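PDB 4EVW: nucleoside-diphosphate-sugar pyrophosphorylase from Vibrio cholerae, which probably transfers a nucleotidyl group from a nucleoside triphosphate to a sugar phosphate, giving a nucleoside-diphosphate sugar and releasing pyrophosphate. Local coordinates for residues F44-N55 against I72-E83; T84-T92 against G201-Y209. The protein carries 1 engineered substitution. One frame throughout, in Å; residues are numbered along the deposited sequence.

Contact 1 pairs two neighbouring parallel strands, 49-54 and 75-80, of the mixed central sheet. Contact 2 sets the start of helix 87-100 against segment 201-209, which leads into helix 208-214. The two come one after the other along the chain: E83 ends contact 1 and T84 opens contact 2. Their centres lie about 17 Å apart. They also touch, because helix 87-100 packs on the sheet. I52 CD1 meets T90 O at 3.5 Å, and L80 also packs on T90. The strand order and the parallel crossovers are consistent with the Rossmann-like nucleotidyltransferase fold. Contact 2 ties this N-terminal part to chain more than 100 residues later.

Contact 1 (F44-N55 against I72-E83)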
loop_
_atom_site.group_PDB
_atom_site.type_symbol
_atom_site.label_atom_id
_atom_site.label_comp_id
_atom_site.label_asym_id
_atom_site.label_seq_id
_atom_site.Cartn_x
_atom_site.Cartn_y
_atom_site.Cartn_z
ATOM N N PHE A 44 -1.087 6.514 15.608
ATOM C CA PHE A 44 0.205 7.170 15.784
ATOM C C PHE A 44 0.899 6.854 17.105
ATOM O O PHE A 44 2.124 6.792 17.172
ATOM C CB PHE A 44 0.047 8.693 15.666
ATOM C CG PHE A 44 -0.192 9.180 14.262
ATOM C CD1 PHE A 44 -0.141 8.303 13.183
ATOM C CD2 PHE A 44 -0.429 10.529 14.019
ATOM C CE1 PHE A 44 -0.318 8.763 11.881
ATOM C CE2 PHE A 44 -0.610 11.000 12.722
ATOM C CZ PHE A 44 -0.553 10.116 11.650
ATOM N N ALA A 45 0.117 6.660 18.160
ATOM C CA ALA A 45 0.694 6.402 19.476
ATOM C C ALA A 45 1.011 4.941 19.776
ATOM O O ALA A 45 1.859 4.648 20.613
ATOM C CB ALA A 45 -0.253 6.940 20.550
ATOM N N SER A 46 0.358 4.034 19.062
ATOM C CA SER A 46 0.470 2.602 19.334
ATOM C C SER A 46 1.087 1.665 18.315
ATOM O O SER A 46 1.562 0.579 18.665
ATOM C CB SER A 46 -0.934 2.069 19.591
ATOM O OG SER A 46 -1.700 2.154 18.390
ATOM N N THR A 47 1.058 2.066 17.058
ATOM C CA THR A 47 1.498 1.192 15.985
ATOM C C THR A 47 2.749 1.652 15.265
ATOM O O THR A 47 2.898 2.828 14.962
ATOM C CB THR A 47 0.345 1.070 14.971
ATOM O OG1 THR A 47 -0.863 0.765 15.678
ATOM C CG2 THR A 47 0.619 -0.009 13.937
ATOM N N PRO A 48 3.674 0.723 14.985
ATOM C CA PRO A 48 4.885 1.145 14.280
ATOM C C PRO A 48 4.594 1.409 12.804
ATOM O O PRO A 48 3.698 0.794 12.217
ATOM C CB PRO A 48 5.838 -0.031 14.491
ATOM C CG PRO A 48 4.911 -1.206 14.595
ATOM C CD PRO A 48 3.777 -0.678 15.436
ATOM N N PHE A 49 5.340 2.341 12.221
ATOM C CA PHE A 49 5.212 2.681 10.804
ATOM C C PHE A 49 6.558 2.443 10.140
ATOM O O PHE A 49 7.605 2.757 10.710
ATOM C CB PHE A 49 4.867 4.166 10.596
ATOM C CG PHE A 49 3.446 4.517 10.903
ATOM C CD1 PHE A 49 2.974 4.473 12.208
ATOM C CD2 PHE A 49 2.575 4.893 9.881
ATOM C CE1 PHE A 49 1.655 4.797 12.498
ATOM C CE2 PHE A 49 1.253 5.218 10.159
ATOM C CZ PHE A 49 0.791 5.171 11.472
ATOM N N LEU A 50 6.532 1.882 8.937
ATOM C CA LEU A 50 7.761 1.666 8.182
ATOM C C LEU A 50 7.611 2.430 6.878
ATOM O O LEU A 50 6.728 2.125 6.069
ATOM C CB LEU A 50 7.978 0.182 7.877
ATOM C CG LEU A 50 9.109 -0.133 6.887
ATOM C CD1 LEU A 50 10.452 0.337 7.422
ATOM C CD2 LEU A 50 9.141 -1.632 6.637
ATOM N N PHE A 51 8.461 3.436 6.685
ATOM C CA PHE A 51 8.431 4.228 5.465
ATOM C C PHE A 51 9.587 3.737 4.604
ATOM O O PHE A 51 10.738 3.742 5.041
ATOM C CB PHE A 51 8.601 5.712 5.804
ATOM C CG PHE A 51 7.509 6.254 6.694
ATOM C CD1 PHE A 51 6.246 6.528 6.179
ATOM C CD2 PHE A 51 7.739 6.464 8.046
ATOM C CE1 PHE A 51 5.221 7.006 7.004
ATOM C CE2 PHE A 51 6.722 6.943 8.882
ATOM C CZ PHE A 51 5.463 7.213 8.355
ATOM N N ILE A 52 9.279 3.298 3.389
ATOM C CA ILE A 52 10.315 2.796 2.495
ATOM C C ILE A 52 10.489 3.816 1.393
ATOM O O ILE A 52 9.628 3.985 0.533
ATOM C CB ILE A 52 9.932 1.432 1.904
ATOM C CG1 ILE A 52 9.508 0.487 3.036
ATOM C CG2 ILE A 52 11.125 0.838 1.167
ATOM C CD1 ILE A 52 8.880 -0.816 2.554
ATOM N N VAL A 53 11.620 4.502 1.438
ATOM C CA VAL A 53 11.898 5.562 0.495
ATOM C C VAL A 53 13.122 5.306 -0.338
ATOM O O VAL A 53 13.866 4.342 -0.131
ATOM C CB VAL A 53 12.150 6.882 1.228
ATOM C CG1 VAL A 53 11.003 7.188 2.163
ATOM C CG2 VAL A 53 13.449 6.775 2.024
ATOM N N ARG A 54 13.341 6.218 -1.271
ATOM C CA ARG A 54 14.496 6.129 -2.126
ATOM C C ARG A 54 15.474 7.234 -1.780
ATOM O O ARG A 54 15.087 8.260 -1.219
ATOM C CB ARG A 54 14.075 6.258 -3.560
ATOM C CG ARG A 54 14.926 5.414 -4.391
ATOM C CD ARG A 54 14.221 5.035 -5.624
ATOM N NE ARG A 54 15.177 5.162 -6.698
ATOM C CZ ARG A 54 15.159 6.142 -7.586
ATOM N NH1 ARG A 54 14.213 7.076 -7.538
ATOM N NH2 ARG A 54 16.110 6.205 -8.501
ATOM N N ASN A 55 16.739 7.028 -2.127
ATOM C CA ASN A 55 17.771 8.013 -1.834
ATOM C C ASN A 55 17.757 9.199 -2.789
ATOM O O ASN A 55 18.778 9.534 -3.383
ATOM C CB ASN A 55 19.148 7.343 -1.854
ATOM C CG ASN A 55 19.508 6.783 -3.215
ATOM O OD1 ASN A 55 18.640 6.557 -4.061
ATOM N ND2 ASN A 55 20.798 6.542 -3.429
ATOM N N ILE A 72 4.050 10.524 15.334
ATOM C CA ILE A 72 4.119 9.069 15.214
ATOM C C ILE A 72 5.223 8.658 16.183
ATOM O O ILE A 72 6.386 9.009 16.005
ATOM C CB ILE A 72 4.454 8.641 13.769
ATOM C CG1 ILE A 72 3.324 9.088 12.834
ATOM C CG2 ILE A 72 4.607 7.128 13.692
ATOM C CD1 ILE A 72 3.564 8.791 11.362
ATOM N N LYS A 73 4.845 7.921 17.220
ATOM C CA LYS A 73 5.789 7.536 18.260
ATOM C C LYS A 73 6.811 6.460 17.928
ATOM O O LYS A 73 7.889 6.432 18.518
ATOM C CB LYS A 73 5.012 7.182 19.530
ATOM C CG LYS A 73 4.241 8.385 20.082
ATOM C CD LYS A 73 5.171 9.601 20.190
ATOM C CE LYS A 73 4.438 10.876 20.596
ATOM N NZ LYS A 73 5.373 12.043 20.657
ATOM N N GLN A 74 6.489 5.568 16.999
ATOM C CA GLN A 74 7.450 4.546 16.615
ATOM C C GLN A 74 7.449 4.383 15.110
ATOM O O GLN A 74 6.451 3.972 14.515
ATOM C CB GLN A 74 7.138 3.199 17.275
ATOM C CG GLN A 74 7.572 3.087 18.731
ATOM C CD GLN A 74 9.047 3.420 18.952
ATOM O OE1 GLN A 74 9.934 2.881 18.283
ATOM N NE2 GLN A 74 9.311 4.305 19.907
ATOM N N PHE A 75 8.562 4.735 14.485
ATOM C CA PHE A 75 8.642 4.571 13.050
ATOM C C PHE A 75 10.052 4.266 12.606
ATOM O O PHE A 75 11.032 4.578 13.293
ATOM C CB PHE A 75 8.063 5.793 12.320
ATOM C CG PHE A 75 8.875 7.052 12.464
ATOM C CD1 PHE A 75 9.894 7.346 11.563
ATOM C CD2 PHE A 75 8.607 7.954 13.492
ATOM C CE1 PHE A 75 10.633 8.524 11.681
ATOM C CE2 PHE A 75 9.340 9.133 13.620
ATOM C CZ PHE A 75 10.354 9.420 12.712
ATOM N N TYR A 76 10.132 3.631 11.446
ATOM C CA TYR A 76 11.391 3.224 10.867
ATOM C C TYR A 76 11.433 3.706 9.435
ATOM O O TYR A 76 10.400 3.844 8.773
ATOM C CB TYR A 76 11.493 1.698 10.894
ATOM C CG TYR A 76 11.202 1.095 12.246
ATOM C CD1 TYR A 76 12.179 1.052 13.240
ATOM C CD2 TYR A 76 9.942 0.575 12.540
ATOM C CE1 TYR A 76 11.905 0.501 14.492
ATOM C CE2 TYR A 76 9.658 0.024 13.788
ATOM C CZ TYR A 76 10.643 -0.010 14.758
ATOM O OH TYR A 76 10.361 -0.560 15.991
ATOM N N ILE A 77 12.636 3.971 8.955
ATOM C CA ILE A 77 12.796 4.416 7.588
ATOM C C ILE A 77 13.803 3.496 6.930
ATOM O O ILE A 77 14.902 3.289 7.444
ATOM C CB ILE A 77 13.300 5.868 7.521
ATOM C CG1 ILE A 77 12.244 6.804 8.110
ATOM C CG2 ILE A 77 13.607 6.248 6.071
ATOM C CD1 ILE A 77 12.675 8.255 8.155
ATOM N N ALA A 78 13.404 2.920 5.804
ATOM C CA ALA A 78 14.276 2.034 5.056
ATOM C C ALA A 78 14.561 2.787 3.770
ATOM O O ALA A 78 13.651 3.082 2.997
ATOM C CB ALA A 78 13.566 0.712 4.762
ATOM N N GLU A 79 15.822 3.121 3.545
ATOM C CA GLU A 79 16.177 3.865 2.348
ATOM C C GLU A 79 16.756 2.938 1.289
ATOM O O GLU A 79 17.766 2.276 1.519
ATOM C CB GLU A 79 17.178 4.968 2.702
ATOM C CG GLU A 79 17.510 5.893 1.550
ATOM C CD GLU A 79 18.533 6.947 1.930
ATOM O OE1 GLU A 79 18.223 8.148 1.803
ATOM O OE2 GLU A 79 19.647 6.571 2.354
ATOM N N LEU A 80 16.101 2.884 0.134
ATOM C CA LEU A 80 16.542 2.033 -0.962
ATOM C C LEU A 80 17.404 2.863 -1.908
ATOM O O LEU A 80 17.162 4.053 -2.085
ATOM C CB LEU A 80 15.323 1.462 -1.692
ATOM C CG LEU A 80 14.351 0.693 -0.781
ATOM C CD1 LEU A 80 13.311 -0.036 -1.628
ATOM C CD2 LEU A 80 15.123 -0.311 0.069
ATOM N N HIS A 81 18.407 2.243 -2.521
ATOM C CA HIS A 81 19.298 2.984 -3.408
ATOM C C HIS A 81 19.113 2.728 -4.901
ATOM O O HIS A 81 19.766 3.366 -5.728
ATOM C CB HIS A 81 20.743 2.730 -2.980
ATOM C CG HIS A 81 21.033 3.175 -1.580
ATOM N ND1 HIS A 81 21.292 4.490 -1.252
ATOM C CD2 HIS A 81 21.053 2.488 -0.412
ATOM C CE1 HIS A 81 21.459 4.593 0.054
ATOM N NE2 HIS A 81 21.319 3.391 0.588
ATOM N N THR A 82 18.228 1.798 -5.247
ATOM C CA THR A 82 17.939 1.514 -6.650
ATOM C C THR A 82 16.429 1.539 -6.817
ATOM O O THR A 82 15.690 1.401 -5.843
ATOM C CB THR A 82 18.429 0.109 -7.102
ATOM O OG1 THR A 82 17.549 -0.895 -6.588
ATOM C CG2 THR A 82 19.839 -0.161 -6.614
ATOM N N GLU A 83 15.970 1.732 -8.046
ATOM C CA GLU A 83 14.542 1.724 -8.319
ATOM C C GLU A 83 14.130 0.262 -8.182
ATOM O O GLU A 83 14.960 -0.629 -8.370
ATOM C CB GLU A 83 14.268 2.182 -9.752
ATOM C CG GLU A 83 14.718 3.591 -10.077
ATOM C CD GLU A 83 14.540 3.921 -11.548
ATOM O OE1 GLU A 83 13.613 3.364 -12.174
ATOM O OE2 GLU A 83 15.317 4.746 -12.075
HETATM O O HOH W 1 3.704 4.723 16.517
HETATM O O HOH W 2 16.250 9.613 0.857
#
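Strands 49-54 and 75-80 run parallel, 4.5 Å apart at closest approach and 25° from exact alignment, with F49 to R54 paired in order with F75 to L80. With helix 59-70 between them they form a beta-alpha-beta unit of the central sheet. Backbone bonds alternate along the pair, from F49 N to Q74 O through to N55 N to L80 O. On the other edge of strand 49-54, L50 and I52 bond to strand 2-5.

I72 packs among three phenylalanines just before its strand. Its CG1 lies over one face of the F44 ring, 3.7 Å from the centroid. Its CD1 sits over the centre of the F49 ring at 4.2 Å, and also meets the F51 ring at the edge. With chi1 at -63°, CG2 stands anti to the backbone N and is brought to F49 CD1, 3.5 Å away. V37 of helix 32-37 packs on all four side chains.

On the opposite sheet face, L50 CD1 reaches Y76 CB and A78 CB, and I52 CG2 meets L80 CD1 at 3.7 Å. These side chains lie under helix 87-100.

Beyond the strand ends, E83 CG lies over one face of the R54 guanidinium. The salt bridge from R54 NH2 to E83 OE2 is long, 3.9 Å. OE2 sits off the plane and no N-H points at it, so only charge links the two.

Contact 2 (T84-T92 against G201-Y209); sequences TRGQAETVT and GELYIAPLY
R85 and L203 run alongside each other in the same direction. The R85 chain bends at chi3 (-97°), and this lays the flat guanidinium across the leucine tip. L203 CD1 sits over the centre of one guanidinium face, 3.6 Å from R85 CZ. At the edge of the group, in plane, lie E89 OE2 and a water. R85 NH1 donates to this water, which in turn donates to G201 O. R85 NE makes a salt bridge to E89 OE1, with a weak hydrogen bond. E89 OE1 also accepts from R85 N at 2.7 Å, nearly along its C-O axis.

Two backbone bonds join the segments around L203. L203 N donates to R85 O at 2.9 Å, from above the carbonyl plane. L203 O accepts from A88 N at 3.0 Å. G86 holds the N-cap position of helix 87-100. Its phi of 150° suits glycine, and without a side chain it lets the L203 carbonyl come close, G86 C to L203 O 3.3 Å.

A88 points toward 201-209. Its CB touches L203 CB, I205 CD1 and L208 CD1. I205 CG1 is anti to its own carbonyl carbon, and chi2 of -86° turns CD1 in against A88 CA at 3.5 Å. The same methyl meets V91 CG2, the two side chains crossing at about a right angle. Q87 OE1 and I205 N share a bridging water. The first turn of helix 87-100, with A88 N bound to L203 O, thus docks on the loop before helix 208-214, within what is probably a Rossmann-like nucleotidyltransferase fold.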
loop_
_atom_site.group_PDB
_atom_site.type_symbol
_atom_site.label_atom_id
_atom_site.label_comp_id
_atom_site.label_asym_id
_atom_site.label_seq_id
_atom_site.Cartn_x
_atom_site.Cartn_y
_atom_site.Cartn_z
ATOM N N THR A 84 12.868 0.010 -7.853
ATOM C CA THR A 84 12.395 -1.366 -7.742
ATOM C C THR A 84 11.435 -1.649 -8.891
ATOM O O THR A 84 11.088 -0.753 -9.656
ATOM C CB THR A 84 11.649 -1.626 -6.422
ATOM O OG1 THR A 84 10.408 -0.912 -6.432
ATOM C CG2 THR A 84 12.495 -1.179 -5.228
ATOM N N ARG A 85 11.001 -2.899 -8.996
ATOM C CA ARG A 85 10.092 -3.306 -10.056
ATOM C C ARG A 85 8.631 -3.068 -9.677
ATOM O O ARG A 85 7.727 -3.375 -10.448
ATOM C CB ARG A 85 10.312 -4.787 -10.379
ATOM C CG ARG A 85 11.750 -5.134 -10.772
ATOM C CD ARG A 85 11.921 -6.631 -11.014
ATOM N NE ARG A 85 12.442 -7.343 -9.849
ATOM C CZ ARG A 85 12.431 -8.667 -9.714
ATOM N NH1 ARG A 85 11.917 -9.433 -10.669
ATOM N NH2 ARG A 85 12.948 -9.229 -8.629
ATOM N N GLY A 86 8.400 -2.516 -8.491
ATOM C CA GLY A 86 7.032 -2.268 -8.067
ATOM C C GLY A 86 6.873 -2.334 -6.560
ATOM O O GLY A 86 7.787 -2.753 -5.854
ATOM N N GLN A 87 5.707 -1.936 -6.066
ATOM C CA GLN A 87 5.457 -1.923 -4.624
ATOM C C GLN A 87 5.745 -3.214 -3.874
ATOM O O GLN A 87 6.187 -3.170 -2.727
ATOM C CB GLN A 87 4.014 -1.505 -4.332
ATOM C CG GLN A 87 3.708 -0.053 -4.639
ATOM C CD GLN A 87 2.319 0.341 -4.178
ATOM O OE1 GLN A 87 1.490 -0.516 -3.866
ATOM N NE2 GLN A 87 2.053 1.642 -4.141
ATOM N N ALA A 88 5.487 -4.363 -4.494
ATOM C CA ALA A 88 5.736 -5.622 -3.806
ATOM C C ALA A 88 7.226 -5.788 -3.532
ATOM O O ALA A 88 7.612 -6.262 -2.464
ATOM C CB ALA A 88 5.205 -6.803 -4.627
ATOM N N GLU A 89 8.070 -5.411 -4.491
ATOM C CA GLU A 89 9.502 -5.541 -4.264
ATOM C C GLU A 89 9.949 -4.490 -3.246
ATOM O O GLU A 89 10.784 -4.761 -2.387
ATOM C CB GLU A 89 10.302 -5.376 -5.568
ATOM C CG GLU A 89 11.804 -5.533 -5.336
ATOM C CD GLU A 89 12.631 -5.528 -6.615
ATOM O OE1 GLU A 89 12.275 -4.810 -7.573
ATOM O OE2 GLU A 89 13.660 -6.235 -6.644
ATOM N N THR A 90 9.390 -3.288 -3.346
ATOM C CA THR A 90 9.739 -2.221 -2.413
ATOM C C THR A 90 9.486 -2.686 -0.982
ATOM O O THR A 90 10.341 -2.529 -0.105
ATOM C CB THR A 90 8.913 -0.959 -2.695
ATOM O OG1 THR A 90 9.190 -0.511 -4.031
ATOM C CG2 THR A 90 9.263 0.151 -1.700
ATOM N N VAL A 91 8.313 -3.265 -0.748
ATOM C CA VAL A 91 7.968 -3.761 0.579
ATOM C C VAL A 91 8.953 -4.834 1.043
ATOM O O VAL A 91 9.459 -4.777 2.166
ATOM C CB VAL A 91 6.534 -4.323 0.589
ATOM C CG1 VAL A 91 6.285 -5.105 1.877
ATOM C CG2 VAL A 91 5.525 -3.163 0.463
ATOM N N THR A 92 9.241 -5.808 0.182
ATOM C CA THR A 92 10.183 -6.868 0.553
ATOM C C THR A 92 11.569 -6.308 0.890
ATOM O O THR A 92 12.173 -6.692 1.894
ATOM C CB THR A 92 10.306 -7.917 -0.577
ATOM O OG1 THR A 92 9.047 -8.588 -0.735
ATOM C CG2 THR A 92 11.386 -8.944 -0.247
ATOM N N GLY A 201 6.664 -7.428 -16.104
ATOM C CA GLY A 201 7.790 -7.476 -15.191
ATOM C C GLY A 201 7.532 -6.772 -13.872
ATOM O O GLY A 201 8.241 -7.013 -12.898
ATOM N N GLU A 202 6.526 -5.903 -13.830
ATOM C CA GLU A 202 6.216 -5.176 -12.600
ATOM C C GLU A 202 5.719 -6.117 -11.511
ATOM O O GLU A 202 5.023 -7.091 -11.786
ATOM C CB GLU A 202 5.156 -4.095 -12.848
ATOM C CG GLU A 202 5.636 -2.902 -13.667
ATOM C CD GLU A 202 5.642 -3.172 -15.160
ATOM O OE1 GLU A 202 5.122 -4.227 -15.584
ATOM O OE2 GLU A 202 6.157 -2.320 -15.914
ATOM N N LEU A 203 6.070 -5.807 -10.270
ATOM C CA LEU A 203 5.675 -6.636 -9.140
ATOM C C LEU A 203 4.713 -5.883 -8.225
ATOM O O LEU A 203 5.123 -5.048 -7.416
ATOM C CB LEU A 203 6.922 -7.075 -8.370
ATOM C CG LEU A 203 7.941 -7.865 -9.194
ATOM C CD1 LEU A 203 9.154 -8.203 -8.332
ATOM C CD2 LEU A 203 7.289 -9.138 -9.715
ATOM N N TYR A 204 3.431 -6.192 -8.373
ATOM C CA TYR A 204 2.371 -5.558 -7.594
ATOM C C TYR A 204 1.969 -6.404 -6.392
ATOM O O TYR A 204 2.204 -7.611 -6.367
ATOM C CB TYR A 204 1.161 -5.326 -8.493
ATOM C CG TYR A 204 1.470 -4.459 -9.690
ATOM C CD1 TYR A 204 1.970 -3.166 -9.524
ATOM C CD2 TYR A 204 1.264 -4.924 -10.986
ATOM C CE1 TYR A 204 2.257 -2.358 -10.621
ATOM C CE2 TYR A 204 1.548 -4.123 -12.092
ATOM C CZ TYR A 204 2.043 -2.842 -11.900
ATOM O OH TYR A 204 2.318 -2.042 -12.985
ATOM N N ILE A 205 1.340 -5.769 -5.406
ATOM C CA ILE A 205 0.930 -6.466 -4.190
ATOM C C ILE A 205 -0.295 -7.375 -4.327
ATOM O O ILE A 205 -0.282 -8.507 -3.848
ATOM C CB ILE A 205 0.619 -5.463 -3.048
ATOM C CG1 ILE A 205 1.823 -4.547 -2.793
ATOM C CG2 ILE A 205 0.231 -6.240 -1.772
ATOM C CD1 ILE A 205 2.852 -5.103 -1.847
ATOM N N ALA A 206 -1.355 -6.882 -4.964
ATOM C CA ALA A 206 -2.587 -7.659 -5.091
ATOM C C ALA A 206 -2.407 -9.107 -5.557
ATOM O O ALA A 206 -2.992 -10.023 -4.981
ATOM C CB ALA A 206 -3.587 -6.920 -5.995
ATOM N N PRO A 207 -1.598 -9.337 -6.601
ATOM C CA PRO A 207 -1.386 -10.708 -7.088
ATOM C C PRO A 207 -0.834 -11.667 -6.027
ATOM O O PRO A 207 -1.046 -12.877 -6.103
ATOM C CB PRO A 207 -0.394 -10.519 -8.236
ATOM C CG PRO A 207 -0.751 -9.178 -8.768
ATOM C CD PRO A 207 -0.984 -8.356 -7.514
ATOM N N LEU A 208 -0.123 -11.125 -5.039
ATOM C CA LEU A 208 0.460 -11.962 -3.997
ATOM C C LEU A 208 -0.580 -12.763 -3.237
ATOM O O LEU A 208 -0.294 -13.859 -2.764
ATOM C CB LEU A 208 1.283 -11.116 -3.007
ATOM C CG LEU A 208 2.485 -10.391 -3.613
ATOM C CD1 LEU A 208 3.353 -9.782 -2.507
ATOM C CD2 LEU A 208 3.294 -11.375 -4.437
ATOM N N TYR A 209 -1.790 -12.233 -3.119
ATOM C CA TYR A 209 -2.824 -12.953 -2.392
ATOM C C TYR A 209 -3.185 -14.291 -3.042
ATOM O O TYR A 209 -3.619 -15.214 -2.361
ATOM C CB TYR A 209 -4.063 -12.071 -2.235
ATOM C CG TYR A 209 -3.890 -11.004 -1.178
ATOM C CD1 TYR A 209 -4.047 -11.303 0.179
ATOM C CD2 TYR A 209 -3.573 -9.695 -1.534
ATOM C CE1 TYR A 209 -3.899 -10.322 1.151
ATOM C CE2 TYR A 209 -3.420 -8.703 -0.568
ATOM C CZ TYR A 209 -3.588 -9.022 0.767
ATOM O OH TYR A 209 -3.473 -8.027 1.709
HETATM O O HOH W 3 10.361 -8.848 -12.689
HETATM O O HOH W 4 0.848 -2.925 -5.755
#